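Local coordinates for protein cruciferin (PDB 3KGL) that probably serves as a seed nutrient reservoir, an 11S storage globulin whose subunits each carry two cupin domains, at residues W31-P36 against Q205-G210; R47-S52 against P172-S177; F195-N200 against K217-G222; R322-R327 against E399-A404. One frame throughout, in Å; residues are numbered along the deposited sequence.

Contact 1. Residues W31-P36 against Q205-G210; sequences WDHHAP and QVWIEG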
loop_
_atom_site.group_PDB
_atom_site.type_symbol
_atom_site.label_atom_id
_atom_site.label_comp_id
_atom_site.label_asym_id
_atom_site.label_seq_id
_atom_site.Cartn_x
_atom_site.Cartn_y
_atom_site.Cartn_z
ATOM N N TRP A 31 16.879 7.694 16.155
ATOM C CA TRP A 31 16.282 8.953 15.705
ATOM C C TRP A 31 14.798 9.019 15.999
ATOM O O TRP A 31 14.133 7.997 16.132
ATOM C CB TRP A 31 16.490 9.136 14.210
ATOM C CG TRP A 31 17.705 9.933 13.857
ATOM C CD1 TRP A 31 17.750 11.262 13.593
ATOM C CD2 TRP A 31 19.051 9.456 13.720
ATOM N NE1 TRP A 31 19.031 11.649 13.302
ATOM C CE2 TRP A 31 19.850 10.560 13.377
ATOM C CE3 TRP A 31 19.655 8.208 13.861
ATOM C CZ2 TRP A 31 21.213 10.457 13.171
ATOM C CZ3 TRP A 31 21.017 8.108 13.657
ATOM C CH2 TRP A 31 21.779 9.223 13.312
ATOM N N ASP A 32 14.272 10.234 16.079
ATOM C CA ASP A 32 12.861 10.414 16.370
ATOM C C ASP A 32 11.982 10.449 15.109
ATOM O O ASP A 32 12.089 11.357 14.274
ATOM C CB ASP A 32 12.653 11.685 17.173
ATOM C CG ASP A 32 11.265 11.778 17.742
ATOM O OD1 ASP A 32 10.565 10.740 17.769
ATOM O OD2 ASP A 32 10.874 12.878 18.165
ATOM N N HIS A 33 11.093 9.471 14.981
ATOM C CA HIS A 33 10.236 9.405 13.807
ATOM C C HIS A 33 8.998 10.279 13.966
ATOM O O HIS A 33 8.246 10.456 13.009
ATOM C CB HIS A 33 9.847 7.956 13.514
ATOM C CG HIS A 33 9.423 7.196 14.728
ATOM N ND1 HIS A 33 10.326 6.630 15.603
ATOM C CD2 HIS A 33 8.191 6.917 15.220
ATOM C CE1 HIS A 33 9.666 6.032 16.581
ATOM N NE2 HIS A 33 8.370 6.191 16.374
ATOM N N HIS A 34 8.789 10.812 15.172
ATOM C CA HIS A 34 7.698 11.755 15.443
ATOM C C HIS A 34 8.071 13.186 15.055
ATOM O O HIS A 34 7.255 14.101 15.157
ATOM C CB HIS A 34 7.305 11.754 16.920
ATOM C CG HIS A 34 6.848 10.428 17.430
ATOM N ND1 HIS A 34 7.529 9.740 18.410
ATOM C CD2 HIS A 34 5.771 9.672 17.114
ATOM C CE1 HIS A 34 6.892 8.612 18.672
ATOM N NE2 HIS A 34 5.823 8.546 17.899
ATOM N N ALA A 35 9.316 13.390 14.656
ATOM C CA ALA A 35 9.707 14.670 14.108
ATOM C C ALA A 35 8.897 14.888 12.830
ATOM O O ALA A 35 8.820 13.996 11.983
ATOM C CB ALA A 35 11.202 14.683 13.809
ATOM N N PRO A 36 8.275 16.070 12.689
ATOM C CA PRO A 36 7.506 16.339 11.469
ATOM C C PRO A 36 8.295 15.965 10.226
ATOM O O PRO A 36 7.795 15.248 9.383
ATOM C CB PRO A 36 7.283 17.837 11.540
ATOM C CG PRO A 36 7.176 18.087 13.023
ATOM C CD PRO A 36 8.203 17.189 13.642
ATOM N N GLN A 205 11.054 0.851 25.493
ATOM C CA GLN A 205 10.813 1.350 24.137
ATOM C C GLN A 205 10.622 2.862 24.148
ATOM O O GLN A 205 9.547 3.391 23.847
ATOM C CB GLN A 205 9.622 0.633 23.510
ATOM C CG GLN A 205 9.547 -0.815 23.933
ATOM C CD GLN A 205 8.418 -1.570 23.272
ATOM O OE1 GLN A 205 8.494 -1.919 22.096
ATOM N NE2 GLN A 205 7.370 -1.848 24.033
ATOM N N VAL A 206 11.707 3.544 24.486
ATOM C CA VAL A 206 11.691 4.967 24.780
ATOM C C VAL A 206 11.428 5.795 23.538
ATOM O O VAL A 206 11.137 6.989 23.638
ATOM C CB VAL A 206 13.036 5.388 25.378
ATOM C CG1 VAL A 206 13.346 4.559 26.610
ATOM C CG2 VAL A 206 14.138 5.202 24.352
ATOM N N TRP A 207 11.538 5.149 22.376
ATOM C CA TRP A 207 11.345 5.801 21.077
ATOM C C TRP A 207 9.884 5.788 20.631
ATOM O O TRP A 207 9.525 6.464 19.674
ATOM C CB TRP A 207 12.237 5.163 20.005
ATOM C CG TRP A 207 11.997 3.690 19.822
ATOM C CD1 TRP A 207 11.211 3.104 18.876
ATOM C CD2 TRP A 207 12.543 2.614 20.612
ATOM N NE1 TRP A 207 11.234 1.737 19.019
ATOM C CE2 TRP A 207 12.043 1.408 20.072
ATOM C CE3 TRP A 207 13.395 2.553 21.722
ATOM C CZ2 TRP A 207 12.367 0.160 20.602
ATOM C CZ3 TRP A 207 13.716 1.312 22.240
ATOM C CH2 TRP A 207 13.198 0.131 21.681
ATOM N N ILE A 208 9.058 5.012 21.333
ATOM C CA ILE A 208 7.602 5.016 21.174
ATOM C C ILE A 208 6.972 5.864 22.291
ATOM O O ILE A 208 7.563 6.007 23.357
ATOM C CB ILE A 208 7.060 3.572 21.236
ATOM C CG1 ILE A 208 7.867 2.655 20.315
ATOM C CG2 ILE A 208 5.600 3.522 20.864
ATOM C CD1 ILE A 208 7.285 1.278 20.194
ATOM N N GLU A 209 5.779 6.413 22.070
ATOM C CA GLU A 209 5.174 7.369 23.020
ATOM C C GLU A 209 4.862 6.881 24.444
ATOM O O GLU A 209 5.557 7.238 25.400
ATOM C CB GLU A 209 3.922 8.025 22.430
ATOM C CG GLU A 209 4.226 9.238 21.568
ATOM C CD GLU A 209 2.994 9.809 20.896
ATOM O OE1 GLU A 209 1.904 9.795 21.520
ATOM O OE2 GLU A 209 3.123 10.280 19.744
ATOM N N GLY A 210 3.802 6.099 24.592
ATOM C CA GLY A 210 3.298 5.781 25.918
ATOM C C GLY A 210 3.828 4.504 26.543
ATOM O O GLY A 210 3.068 3.712 27.100
#
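Two type I beta turns, Asp32 to Ala35 and Gln205 to Ile208, come together where His33 and His34 close on Trp207 and Glu209. Both imidazoles converge on one backbone oxygen. His33 CE1 lies 3.1 Å from Trp207 O, and His34 CE1 is 3.5 Å from the same Trp207 O; both rings approach it obliquely, through a carbon rather than a nitrogen. A chi1 of 45° sets the His33 ring between its own N and C, and brings CE1 also to the edge of the indole, 4.0 Å from Trp207 CD1. Farther out, Glu209 OE2 hangs over one face of the His34 ring, 3.7 Å from His34 NE2, with the carboxylate plane turned 54° from the ring; this glutamate is poorly ordered. His33 CD2 lies over the centre of the opposite face, so His34 is covered from two sides. An Asx turn shapes the first loop, which leads from strand 26-30 of the N-terminal cupin domain into helix 36-41: His34 N donates to Asp32 OD1 at 3.1 Å, meeting the oxygen from above the carboxylate plane. The polar ring atoms that point elsewhere are also held, His33 NE2 by Asn191 OD1 and Trp207 NE1 by Pro192 O. The indole rests on His19 and Leu21 of strand 19-23, while Ile208 packs on Gln8 of a neighbouring subunit.

Contact 2. Residues R47-S52 against P172-S177; sequences RYIIES and PLVIVS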
loop_
_atom_site.group_PDB
_atom_site.type_symbol
_atom_site.label_atom_id
_atom_site.label_comp_id
_atom_site.label_asym_id
_atom_site.label_seq_id
_atom_site.Cartn_x
_atom_site.Cartn_y
_atom_site.Cartn_z
ATOM N N ARG A 47 21.447 4.136 14.554
ATOM C CA ARG A 47 22.865 3.876 14.379
ATOM C C ARG A 47 23.291 2.945 15.475
ATOM O O ARG A 47 23.097 3.246 16.639
ATOM C CB ARG A 47 23.678 5.160 14.483
ATOM C CG ARG A 47 25.168 4.917 14.516
ATOM C CD ARG A 47 25.911 6.039 15.220
ATOM N NE ARG A 47 26.032 7.222 14.387
ATOM C CZ ARG A 47 25.563 8.418 14.709
ATOM N NH1 ARG A 47 24.943 8.615 15.862
ATOM N NH2 ARG A 47 25.723 9.427 13.867
ATOM N N TYR A 48 23.843 1.798 15.102
ATOM C CA TYR A 48 24.494 0.932 16.064
ATOM C C TYR A 48 25.914 1.425 16.192
ATOM O O TYR A 48 26.596 1.585 15.175
ATOM C CB TYR A 48 24.552 -0.506 15.557
ATOM C CG TYR A 48 23.224 -1.155 15.261
ATOM C CD1 TYR A 48 22.073 -0.783 15.943
ATOM C CD2 TYR A 48 23.132 -2.174 14.323
ATOM C CE1 TYR A 48 20.859 -1.391 15.681
ATOM C CE2 TYR A 48 21.932 -2.786 14.058
ATOM C CZ TYR A 48 20.796 -2.397 14.738
ATOM O OH TYR A 48 19.600 -3.018 14.466
ATOM N N ILE A 49 26.373 1.674 17.418
ATOM C CA ILE A 49 27.807 1.905 17.638
ATOM C C ILE A 49 28.448 0.826 18.490
ATOM O O ILE A 49 28.382 0.893 19.722
ATOM C CB ILE A 49 28.110 3.227 18.321
ATOM C CG1 ILE A 49 27.212 4.337 17.785
ATOM C CG2 ILE A 49 29.536 3.545 18.081
ATOM C CD1 ILE A 49 27.752 5.725 18.021
ATOM N N ILE A 50 29.083 -0.147 17.833
ATOM C CA ILE A 50 29.539 -1.360 18.512
ATOM C C ILE A 50 31.030 -1.341 18.856
ATOM O O ILE A 50 31.881 -1.158 17.982
ATOM C CB ILE A 50 29.195 -2.628 17.709
ATOM C CG1 ILE A 50 27.740 -2.577 17.248
ATOM C CG2 ILE A 50 29.428 -3.856 18.567
ATOM C CD1 ILE A 50 27.460 -3.422 16.044
ATOM N N GLU A 51 31.332 -1.539 20.140
ATOM C CA GLU A 51 32.702 -1.472 20.640
ATOM C C GLU A 51 33.465 -2.734 20.286
ATOM O O GLU A 51 32.980 -3.548 19.513
ATOM C CB GLU A 51 32.718 -1.250 22.155
ATOM C CG GLU A 51 32.365 0.165 22.586
ATOM C CD GLU A 51 33.253 1.223 21.928
ATOM O OE1 GLU A 51 34.224 0.850 21.221
ATOM O OE2 GLU A 51 32.982 2.433 22.120
ATOM N N SER A 52 34.657 -2.904 20.845
ATOM C CA SER A 52 35.448 -4.074 20.501
ATOM C C SER A 52 35.086 -5.268 21.375
ATOM O O SER A 52 34.784 -5.104 22.561
ATOM C CB SER A 52 36.931 -3.763 20.572
ATOM O OG SER A 52 37.592 -4.344 19.464
ATOM N N PRO A 172 35.927 1.027 16.615
ATOM C CA PRO A 172 34.480 0.822 16.707
ATOM C C PRO A 172 33.837 0.525 15.354
ATOM O O PRO A 172 34.181 1.121 14.330
ATOM C CB PRO A 172 33.973 2.167 17.241
ATOM C CG PRO A 172 35.148 2.795 17.903
ATOM C CD PRO A 172 36.333 2.353 17.104
ATOM N N LEU A 173 32.898 -0.408 15.364
ATOM C CA LEU A 173 32.119 -0.739 14.181
ATOM C C LEU A 173 30.815 0.042 14.204
ATOM O O LEU A 173 30.050 -0.042 15.170
ATOM C CB LEU A 173 31.818 -2.236 14.160
ATOM C CG LEU A 173 30.736 -2.707 13.198
ATOM C CD1 LEU A 173 31.197 -2.590 11.753
ATOM C CD2 LEU A 173 30.379 -4.120 13.555
ATOM N N VAL A 174 30.559 0.807 13.147
ATOM C CA VAL A 174 29.382 1.663 13.110
ATOM C C VAL A 174 28.469 1.253 11.975
ATOM O O VAL A 174 28.793 1.450 10.810
ATOM C CB VAL A 174 29.750 3.156 12.936
ATOM C CG1 VAL A 174 28.516 3.955 12.648
ATOM C CG2 VAL A 174 30.417 3.693 14.180
ATOM N N ILE A 175 27.329 0.666 12.317
ATOM C CA ILE A 175 26.315 0.416 11.313
ATOM C C ILE A 175 25.225 1.489 11.441
ATOM O O ILE A 175 24.854 1.888 12.549
ATOM C CB ILE A 175 25.706 -1.026 11.373
ATOM C CG1 ILE A 175 26.783 -2.104 11.245
ATOM C CG2 ILE A 175 24.719 -1.233 10.233
ATOM C CD1 ILE A 175 27.175 -2.748 12.550
ATOM N N VAL A 176 24.749 1.956 10.289
ATOM C CA VAL A 176 23.667 2.919 10.192
ATOM C C VAL A 176 22.517 2.287 9.381
ATOM O O VAL A 176 22.774 1.603 8.388
ATOM C CB VAL A 176 24.210 4.211 9.570
ATOM C CG1 VAL A 176 23.363 4.678 8.402
ATOM C CG2 VAL A 176 24.356 5.281 10.649
ATOM N N SER A 177 21.266 2.475 9.824
ATOM C CA SER A 177 20.113 1.722 9.290
ATOM C C SER A 177 18.860 2.570 9.077
ATOM O O SER A 177 18.487 3.350 9.950
ATOM C CB SER A 177 19.718 0.569 10.232
ATOM O OG SER A 177 20.676 -0.473 10.275
#
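Ile50 CD1 is the centre of an apolar cluster between two neighbouring antiparallel strands of the N-terminal cupin barrel, 43-50 and 173-180. It meets Ile175 CD1 at 3.6 Å, the two side chains crossing, and Leu173 CD2 at 3.9 Å, where the leucine lies alongside and points the same way. Tyr48 adds its ring to this face, with CD2 4.1 Å from Ile175 CB, and Phe165 of strand 162-166 covers Tyr48, Ile50 and Ile175. The other face carries Ile49 and Val174, whose CG2 atoms touch side by side. Between the faces the backbones run at 169° to each other. The Ile50-Leu173 pair is bonded in both directions, with Ile50 N reaching Leu173 O at 2.8 Å nearly in line with the carbonyl. At the Tyr48-Ile175 pair, Tyr48 N gives Ile175 O a bond of 2.7 Å, but the return bond is weak. Tyr48 OH hydrogen-bonds a bound glycerol, probably from the crystallisation liquor. At the polar edge, Arg47 CB packs on Val176 CG2. A chi1 of 171° carries the chain past Val174, CG lying 4.0 Å from Val174 CG1. A bend at chi3 (-76°) turns the guanidinium, and Val174 CG1 lies at its edge, near its plane; NH1 forms a salt bridge with Glu29 OE1, and NH2 bonds Tyr349 OH.

Contact 3. Residues F195-N200 against K217-G222; sequences FYLAGN and KNILNG
Asn218 points toward the chain just past the end of strand 194-196, its CB close to Tyr196 O and Leu197 C. Its ND2 donates to Ala198 O at 2.8 Å in an almost straight bond (175° at the hydrogen), with the acceptor lying in the plane of the amide. One residue on, Ile219 N gives a second bond of 2.8 Å to Tyr196 O, so consecutive residues of 217-222 fasten that segment to 195-200. The tip of Ile219 is apolar: CD1 lies alongside Leu197 CD1 at 3.7 Å and also touches Phe195 CB. Leu220 CD2 packs against Leu197 O. Waters extend the seam. One donates to Lys217 O and weakly accepts from Tyr196 N, while another links Asn200 OD1, 2.9 Å away, with Asn218 N. Asn218 also shapes its own segment through an Asx motif at the start of the 3-10 turn 220-222: a chi1 of 64° places the amide where OD1 accepts from Asn221 N at 2.7 Å. A leucine here would probably cost Ala198 O one of its donors and leave the 3-10 turn held at Asn221 N by no more than the weak backbone bond to Asn218 O. Ala198 O takes a further hydrogen bond from Asn244 ND2. Strand 194-196 pairs with strand 54-61 of the N-terminal cupin domain, whose Phe60 backs Leu197 and Ile219. Tyr430 of a neighbouring subunit bonds Leu197 O, and Arg366 of that subunit bonds Gly222 O.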
loop_
_atom_site.group_PDB
_atom_site.type_symbol
_atom_site.label_atom_id
_atom_site.label_comp_id
_atom_site.label_asym_id
_atom_site.label_seq_id
_atom_site.Cartn_x
_atom_site.Cartn_y
_atom_site.Cartn_z
ATOM N N PHE A 195 12.440 -6.730 17.571
ATOM C CA PHE A 195 12.061 -7.876 18.369
ATOM C C PHE A 195 13.336 -8.540 18.800
ATOM O O PHE A 195 14.087 -9.069 17.975
ATOM C CB PHE A 195 11.177 -8.832 17.585
ATOM C CG PHE A 195 9.756 -8.360 17.445
ATOM C CD1 PHE A 195 8.758 -8.875 18.251
ATOM C CD2 PHE A 195 9.422 -7.399 16.512
ATOM C CE1 PHE A 195 7.461 -8.453 18.114
ATOM C CE2 PHE A 195 8.120 -6.981 16.374
ATOM C CZ PHE A 195 7.141 -7.509 17.176
ATOM N N TYR A 196 13.584 -8.487 20.103
ATOM C CA TYR A 196 14.843 -8.934 20.662
ATOM C C TYR A 196 14.792 -10.399 21.064
ATOM O O TYR A 196 13.966 -10.811 21.877
ATOM C CB TYR A 196 15.212 -8.037 21.843
ATOM C CG TYR A 196 15.645 -6.659 21.408
ATOM C CD1 TYR A 196 16.790 -6.494 20.647
ATOM C CD2 TYR A 196 14.908 -5.530 21.738
ATOM C CE1 TYR A 196 17.202 -5.249 20.235
ATOM C CE2 TYR A 196 15.315 -4.266 21.314
ATOM C CZ TYR A 196 16.469 -4.138 20.568
ATOM O OH TYR A 196 16.915 -2.909 20.136
ATOM N N LEU A 197 15.681 -11.191 20.486
ATOM C CA LEU A 197 15.733 -12.616 20.802
ATOM C C LEU A 197 16.466 -12.960 22.125
ATOM O O LEU A 197 16.188 -13.979 22.754
ATOM C CB LEU A 197 16.369 -13.372 19.633
ATOM C CG LEU A 197 15.476 -13.870 18.501
ATOM C CD1 LEU A 197 14.424 -12.835 18.222
ATOM C CD2 LEU A 197 16.306 -14.162 17.256
ATOM N N ALA A 198 17.401 -12.117 22.548
ATOM C CA ALA A 198 18.253 -12.468 23.676
ATOM C C ALA A 198 18.424 -11.315 24.636
ATOM O O ALA A 198 18.112 -11.423 25.831
ATOM C CB ALA A 198 19.605 -12.908 23.183
ATOM N N GLY A 199 18.944 -10.217 24.099
ATOM C CA GLY A 199 19.229 -9.039 24.889
ATOM C C GLY A 199 18.042 -8.520 25.673
ATOM O O GLY A 199 16.896 -8.527 25.209
ATOM N N ASN A 200 18.332 -8.067 26.885
ATOM C CA ASN A 200 17.364 -7.329 27.667
ATOM C C ASN A 200 17.575 -5.834 27.392
ATOM O O ASN A 200 18.700 -5.381 27.189
ATOM C CB ASN A 200 17.550 -7.649 29.155
ATOM C CG ASN A 200 16.251 -7.607 29.925
ATOM O OD1 ASN A 200 15.194 -7.903 29.380
ATOM N ND2 ASN A 200 16.321 -7.244 31.205
ATOM N N LYS A 217 11.994 -6.733 27.531
ATOM C CA LYS A 217 12.617 -8.032 27.613
ATOM C C LYS A 217 12.668 -8.686 26.226
ATOM O O LYS A 217 11.999 -8.238 25.302
ATOM C CB LYS A 217 11.838 -8.880 28.607
ATOM C CG LYS A 217 11.222 -8.061 29.746
ATOM C CD LYS A 217 9.999 -7.289 29.263
ATOM C CE LYS A 217 9.200 -6.701 30.395
ATOM N NZ LYS A 217 10.056 -5.883 31.285
ATOM N N ASN A 218 13.486 -9.724 26.081
ATOM C CA ASN A 218 13.488 -10.517 24.860
ATOM C C ASN A 218 12.196 -11.291 24.706
ATOM O O ASN A 218 11.366 -11.341 25.620
ATOM C CB ASN A 218 14.679 -11.482 24.813
ATOM C CG ASN A 218 14.638 -12.522 25.920
ATOM O OD1 ASN A 218 13.597 -13.128 26.178
ATOM N ND2 ASN A 218 15.778 -12.734 26.582
ATOM N N ILE A 219 12.033 -11.900 23.541
ATOM C CA ILE A 219 10.814 -12.634 23.233
ATOM C C ILE A 219 10.594 -13.784 24.202
ATOM O O ILE A 219 9.486 -13.958 24.718
ATOM C CB ILE A 219 10.853 -13.174 21.815
ATOM C CG1 ILE A 219 10.684 -12.035 20.824
ATOM C CG2 ILE A 219 9.771 -14.195 21.612
ATOM C CD1 ILE A 219 10.950 -12.471 19.416
ATOM N N LEU A 220 11.657 -14.548 24.460
ATOM C CA LEU A 220 11.623 -15.680 25.399
ATOM C C LEU A 220 11.086 -15.335 26.787
ATOM O O LEU A 220 10.421 -16.150 27.404
ATOM C CB LEU A 220 13.001 -16.326 25.513
ATOM C CG LEU A 220 13.407 -17.307 24.404
ATOM C CD1 LEU A 220 12.480 -17.245 23.200
ATOM C CD2 LEU A 220 14.852 -17.087 23.973
ATOM N N ASN A 221 11.361 -14.129 27.272
ATOM C CA ASN A 221 10.857 -13.699 28.572
ATOM C C ASN A 221 9.333 -13.756 28.712
ATOM O O ASN A 221 8.795 -13.794 29.817
ATOM C CB ASN A 221 11.332 -12.280 28.876
ATOM C CG ASN A 221 10.825 -11.771 30.216
ATOM O OD1 ASN A 221 9.900 -10.949 30.271
ATOM N ND2 ASN A 221 11.418 -12.266 31.307
ATOM N N GLY A 222 8.633 -13.760 27.590
ATOM C CA GLY A 222 7.189 -13.615 27.614
ATOM C C GLY A 222 6.465 -14.931 27.772
ATOM O O GLY A 222 5.257 -14.966 27.989
HETATM O O HOH W 1 11.916 -7.797 22.867
HETATM O O HOH W 2 14.478 -10.589 28.632
#

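Contact 4. Residues R322-R327 against E399-A404; sequences RLSALR and EFKTNA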
loop_
_atom_site.group_PDB
_atom_site.type_symbol
_atom_site.label_atom_id
_atom_site.label_comp_id
_atom_site.label_asym_id
_atom_site.label_seq_id
_atom_site.Cartn_x
_atom_site.Cartn_y
_atom_site.Cartn_z
ATOM N N ARG A 322 11.155 -2.418 -1.429
ATOM C CA ARG A 322 10.744 -1.071 -1.803
ATOM C C ARG A 322 11.742 -0.037 -1.224
ATOM O O ARG A 322 11.342 0.983 -0.651
ATOM C CB ARG A 322 9.305 -0.787 -1.338
ATOM C CG ARG A 322 8.183 -1.478 -2.129
ATOM C CD ARG A 322 6.774 -1.121 -1.562
ATOM N NE ARG A 322 6.543 0.321 -1.368
ATOM C CZ ARG A 322 5.461 0.859 -0.794
ATOM N NH1 ARG A 322 4.480 0.087 -0.339
ATOM N NH2 ARG A 322 5.358 2.181 -0.673
ATOM N N LEU A 323 13.038 -0.327 -1.370
ATOM C CA LEU A 323 14.123 0.530 -0.868
ATOM C C LEU A 323 15.324 0.569 -1.824
ATOM O O LEU A 323 15.531 -0.339 -2.627
ATOM C CB LEU A 323 14.579 0.122 0.542
ATOM C CG LEU A 323 13.638 0.432 1.711
ATOM C CD1 LEU A 323 14.190 -0.071 3.016
ATOM C CD2 LEU A 323 13.413 1.911 1.799
ATOM N N SER A 324 16.111 1.634 -1.712
ATOM C CA SER A 324 17.086 2.034 -2.722
ATOM C C SER A 324 18.175 2.786 -1.962
ATOM O O SER A 324 17.891 3.394 -0.931
ATOM C CB SER A 324 16.395 2.948 -3.764
ATOM O OG SER A 324 17.300 3.630 -4.616
ATOM N N ALA A 325 19.418 2.738 -2.429
ATOM C CA ALA A 325 20.463 3.511 -1.761
ATOM C C ALA A 325 21.368 4.236 -2.746
ATOM O O ALA A 325 21.442 3.868 -3.924
ATOM C CB ALA A 325 21.275 2.635 -0.805
ATOM N N LEU A 326 22.035 5.278 -2.246
ATOM C CA LEU A 326 22.962 6.101 -3.029
ATOM C C LEU A 326 24.151 6.570 -2.174
ATOM O O LEU A 326 23.981 7.384 -1.269
ATOM C CB LEU A 326 22.230 7.315 -3.629
ATOM C CG LEU A 326 23.010 8.252 -4.560
ATOM C CD1 LEU A 326 22.088 9.231 -5.268
ATOM C CD2 LEU A 326 24.083 9.012 -3.812
ATOM N N ARG A 327 25.347 6.069 -2.471
ATOM C CA ARG A 327 26.557 6.492 -1.774
ATOM C C ARG A 327 27.367 7.449 -2.632
ATOM O O ARG A 327 27.495 7.249 -3.839
ATOM C CB ARG A 327 27.406 5.282 -1.378
ATOM C CG ARG A 327 28.867 5.592 -1.082
ATOM C CD ARG A 327 29.054 6.321 0.213
ATOM N NE ARG A 327 30.266 5.885 0.903
ATOM C CZ ARG A 327 30.628 6.277 2.126
ATOM N NH1 ARG A 327 29.884 7.136 2.812
ATOM N NH2 ARG A 327 31.738 5.802 2.674
ATOM N N GLU A 399 22.573 8.185 0.986
ATOM C CA GLU A 399 21.121 8.431 0.896
ATOM C C GLU A 399 20.340 7.110 0.873
ATOM O O GLU A 399 20.694 6.193 0.144
ATOM C CB GLU A 399 20.760 9.202 -0.375
ATOM C CG GLU A 399 21.504 10.514 -0.608
ATOM C CD GLU A 399 21.109 11.191 -1.927
ATOM O OE1 GLU A 399 19.932 11.071 -2.345
ATOM O OE2 GLU A 399 21.977 11.852 -2.546
ATOM N N PHE A 400 19.276 7.019 1.664
ATOM C CA PHE A 400 18.343 5.896 1.583
ATOM C C PHE A 400 17.017 6.360 0.990
ATOM O O PHE A 400 16.286 7.107 1.627
ATOM C CB PHE A 400 18.068 5.300 2.962
ATOM C CG PHE A 400 19.236 4.588 3.569
ATOM C CD1 PHE A 400 19.651 3.363 3.082
ATOM C CD2 PHE A 400 19.907 5.129 4.643
ATOM C CE1 PHE A 400 20.725 2.695 3.652
ATOM C CE2 PHE A 400 20.977 4.465 5.216
ATOM C CZ PHE A 400 21.386 3.247 4.718
ATOM N N LYS A 401 16.700 5.903 -0.217
ATOM C CA LYS A 401 15.454 6.291 -0.885
ATOM C C LYS A 401 14.334 5.254 -0.687
ATOM O O LYS A 401 14.608 4.072 -0.511
ATOM C CB LYS A 401 15.726 6.547 -2.366
ATOM C CG LYS A 401 17.016 7.312 -2.577
ATOM C CD LYS A 401 17.005 8.156 -3.840
ATOM C CE LYS A 401 18.203 9.069 -3.855
ATOM N NZ LYS A 401 18.308 9.852 -5.096
ATOM N N THR A 402 13.077 5.697 -0.699
ATOM C CA THR A 402 11.955 4.784 -0.444
ATOM C C THR A 402 11.293 4.281 -1.716
ATOM O O THR A 402 10.066 4.250 -1.821
ATOM C CB THR A 402 10.877 5.408 0.443
ATOM O OG1 THR A 402 10.544 6.708 -0.061
ATOM C CG2 THR A 402 11.382 5.524 1.856
ATOM N N ASN A 403 12.122 3.891 -2.672
ATOM C CA ASN A 403 11.662 3.199 -3.853
ATOM C C ASN A 403 12.716 2.175 -4.212
ATOM O O ASN A 403 13.902 2.484 -4.184
ATOM C CB ASN A 403 11.446 4.178 -5.017
ATOM C CG ASN A 403 10.464 3.640 -6.055
ATOM O OD1 ASN A 403 10.716 2.624 -6.710
ATOM N ND2 ASN A 403 9.324 4.311 -6.189
ATOM N N ALA A 404 12.295 0.960 -4.541
ATOM C CA ALA A 404 13.245 -0.051 -4.994
ATOM C C ALA A 404 14.179 0.496 -6.082
ATOM O O ALA A 404 15.387 0.240 -6.061
ATOM C CB ALA A 404 12.513 -1.290 -5.482
#
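Glu399 lies alongside Leu326 on paired antiparallel strands, 394-401 and 324-331, of the C-terminal cupin domain. Its CB sits 4.0 Å from Leu326 CB. CG, anti to the carbonyl carbon (chi1 -54°), passes Leu326 O, and the chain runs on extended. CD and OE2 then border both leucine methyls, OE2 lying 3.8 Å from Leu326 CD2. At the tip, OE1 forms a salt bridge with Lys401 NZ at 3.4 Å, while OE2 accepts from Trp397 NE1. An alanine in place of Glu399 would probably leave Lys401 without this counter-ion, Trp397 NE1 without its acceptor, and the flank of Leu326 uncovered. Lys401 NZ has a second partner in Asn341 OD1 and lies 3.8 Å from Leu326 CD1, so the methyl borders the ion pair. Main-chain bonds fix the pairing: Glu399 N donates to Leu326 O at 2.8 Å and Leu326 N to Glu399 O at 2.9 Å. Nearer the strand end, Lys401 N bonds Ser324 O, but the return bond is weak. On the other face Phe400 packs on Val176 and Phe68 of the N-terminal domain, and Ala325 CB approaches its ring obliquely, 4.3 Å from Phe400 CD1.

How the contacts relate
Contacts 2 and 4 join corresponding strand pairs of the two cupin domains, at opposite ends of the pair. They meet where Val176 CG1 lies 4.0 Å from Phe400 CE2, across the interface between the domains. Both rest on backbone bonds, but the side chains beside the pairing are mainly apolar in contact 2, whereas contact 4 buries an ion pair. All four contacts are largely buried, 2 and 4 within the sheets, while contact 1 includes the exposed Glu209. Contact 1 joins two loops and contact 3 a strand end to a loop; both lie farther from the centre of the chain and touch the second subunit. Contact 1 relies on imidazoles around a carbonyl, contact 3 on an asparagine, backbone bonds and waters.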